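Local coordinates for protein PA-I Galactophilic Lectin (Enterobacter cloacae, PDB 6YGQ) that probably binds galactose-type sugars through a bound calcium ion, as a PA-IL-like bacterial lectin domain, at residues V42-K45 against A46-I50. Numbering follows the deposited sequence.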
ATOM      1  N   VAL A  42      10.765   3.301  18.276  1.00 20.37           N
ATOM      2  CA  VAL A  42      10.599   1.872  18.519  1.00 21.56           C
ATOM      3  C   VAL A  42      11.988   1.245  18.567  1.00 22.25           C
ATOM      4  O   VAL A  42      12.700   1.210  17.561  1.00 20.99           O
ATOM      5  CB  VAL A  42       9.729   1.216  17.440  1.00 21.72           C
ATOM      6  CG1 VAL A  42       9.691  -0.298  17.623  1.00 22.02           C
ATOM      7  CG2 VAL A  42       8.322   1.806  17.467  1.00 22.80           C
ATOM      8  N   ALA A  43      12.379   0.759  19.742  1.00 27.85           N
ATOM      9  CA  ALA A  43      13.674   0.114  19.931  1.00 31.72           C
ATOM     10  C   ALA A  43      13.535  -1.359  19.571  1.00 31.63           C
ATOM     11  O   ALA A  43      12.881  -2.122  20.291  1.00 33.44           O
ATOM     12  CB  ALA A  43      14.157   0.289  21.368  1.00 36.60           C
ATOM     13  N   LEU A  44      14.143  -1.759  18.462  1.00 29.38           N
ATOM     14  CA  LEU A  44      14.067  -3.129  17.985  1.00 27.93           C
ATOM     15  C   LEU A  44      15.324  -3.901  18.360  1.00 30.30           C
ATOM     16  O   LEU A  44      16.408  -3.332  18.510  1.00 33.74           O
ATOM     17  CB  LEU A  44      13.886  -3.170  16.468  1.00 25.75           C
ATOM     18  CG  LEU A  44      12.610  -2.555  15.901  1.00 25.16           C
ATOM     19  CD1 LEU A  44      12.740  -2.420  14.390  1.00 23.87           C
ATOM     20  CD2 LEU A  44      11.397  -3.387  16.273  1.00 26.50           C
ATOM     21  N   LYS A  45      15.167  -5.211  18.505  1.00 32.49           N
ATOM     22  CA  LYS A  45      16.290  -6.116  18.680  1.00 36.27           C
ATOM     23  C   LYS A  45      16.271  -7.144  17.557  1.00 37.28           C
ATOM     24  O   LYS A  45      15.205  -7.542  17.076  1.00 36.99           O
ATOM     25  CB  LYS A  45      16.246  -6.811  20.045  1.00 38.22           C
ATOM     26  CG  LYS A  45      16.581  -5.880  21.209  1.00 40.59           C
ATOM     27  CD  LYS A  45      16.755  -6.611  22.547  1.00 46.48           C
ATOM     28  CE  LYS A  45      17.605  -7.876  22.446  1.00 52.22           C
ATOM     29  NZ  LYS A  45      17.669  -8.611  23.744  1.00 56.74           N
ATOM     30  N   ALA A  46      17.464  -7.549  17.132  1.00 29.35           N
ATOM     31  CA  ALA A  46      17.587  -8.528  16.063  1.00 30.28           C
ATOM     32  C   ALA A  46      16.742  -9.755  16.374  1.00 27.98           C
ATOM     33  O   ALA A  46      16.746 -10.262  17.498  1.00 29.67           O
ATOM     34  CB  ALA A  46      19.054  -8.924  15.883  1.00 35.79           C
ATOM     35  N   GLY A  47      15.999 -10.218  15.373  1.00 31.32           N
ATOM     36  CA  GLY A  47      15.198 -11.409  15.490  1.00 34.08           C
ATOM     37  C   GLY A  47      13.735 -11.161  15.789  1.00 33.25           C
ATOM     38  O   GLY A  47      12.914 -12.061  15.578  1.00 32.52           O
ATOM     39  N   GLU A  48      13.388  -9.978  16.289  1.00 36.02           N
ATOM     40  CA  GLU A  48      11.985  -9.624  16.444  1.00 33.85           C
ATOM     41  C   GLU A  48      11.320  -9.565  15.072  1.00 31.62           C
ATOM     42  O   GLU A  48      11.965  -9.297  14.056  1.00 31.77           O
ATOM     43  CB  GLU A  48      11.851  -8.283  17.169  1.00 31.58           C
ATOM     44  CG  GLU A  48      12.345  -8.319  18.616  1.00 35.22           C
ATOM     45  CD  GLU A  48      12.278  -6.968  19.312  1.00 37.09           C
ATOM     46  OE1 GLU A  48      12.158  -5.936  18.620  1.00 36.32           O
ATOM     47  OE2 GLU A  48      12.351  -6.939  20.559  1.00 39.62           O
ATOM     48  N   ILE A  49      10.018  -9.840  15.044  1.00 24.94           N
ATOM     49  CA  ILE A  49       9.238  -9.830  13.810  1.00 22.33           C
ATOM     50  C   ILE A  49       8.241  -8.683  13.895  1.00 21.56           C
ATOM     51  O   ILE A  49       7.452  -8.606  14.845  1.00 23.65           O
ATOM     52  CB  ILE A  49       8.516 -11.167  13.577  1.00 23.66           C
ATOM     53  CG1 ILE A  49       9.518 -12.322  13.584  1.00 25.56           C
ATOM     54  CG2 ILE A  49       7.757 -11.133  12.256  1.00 22.37           C
ATOM     55  CD1 ILE A  49       8.877 -13.692  13.469  1.00 27.86           C
ATOM     56  N   ILE A  50       8.269  -7.796  12.899  1.00 19.26           N
ATOM     57  CA  ILE A  50       7.369  -6.655  12.854  1.00 19.74           C
ATOM     58  C   ILE A  50       6.742  -6.562  11.471  1.00 19.38           C
ATOM     59  O   ILE A  50       7.253  -7.102  10.487  1.00 19.76           O
ATOM     60  CB  ILE A  50       8.078  -5.328  13.210  1.00 18.73           C
ATOM     61  CG1 ILE A  50       9.182  -4.999  12.203  1.00 19.17           C
ATOM     62  CG2 ILE A  50       8.650  -5.394  14.619  1.00 18.32           C
ATOM     63  CD1 ILE A  50       9.690  -3.572  12.306  1.00 18.08           C
TER
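Lys45 and Glu48 grip each other twice, once through the backbone and once through a side chain. Glu48 N donates to Lys45 O over 3.1 Å, closing the turn, and the backbone torsions of Ala46 and Gly47 make it a type II beta turn. Gly47, at the third position, takes a positive phi of 98°, a conformation glycine readily adopts. The second bond runs the other way: the carboxylate of Glu48 folds back over the mouth of the turn, and its OE1 takes the amide hydrogen of Lys45 N at 3.1 Å. That bond is nearly straight, yet the donor stands above the carboxylate plane, 81° out of it. Two torsions bring the group there: CG lies beside the backbone N (chi1 -66°), and the chain then runs extended. On the way Glu48 CG passes 3.3 Å from Lys45 O. The same OE1 forms a salt bridge with Arg138, which would be expected to stabilise the ionised carboxylate. By contrast, the ammonium of Lys45 is too distant to pair with Glu48, Lys45 NZ lying 6.4 Å from Glu48 OE2. Farther in, the methyl ends of Leu44 and Ile50 meet, with Leu44 CD2 3.8 Å from Ile50 CG2 and the two CD1 methyls also in contact. The same Leu44 CD2 also comes within 3.5 Å of Glu48 OE1, from a different direction than Ile50 CG2. Val108, from a neighbouring loop, touches both Leu44 and Ile50, and its backbone bonds to Gly47 and Glu48. The turn carries the chain from strand 38-44, at the edge of the four-stranded sheet beside 112-118, into strand 49-59 of the other antiparallel sheet.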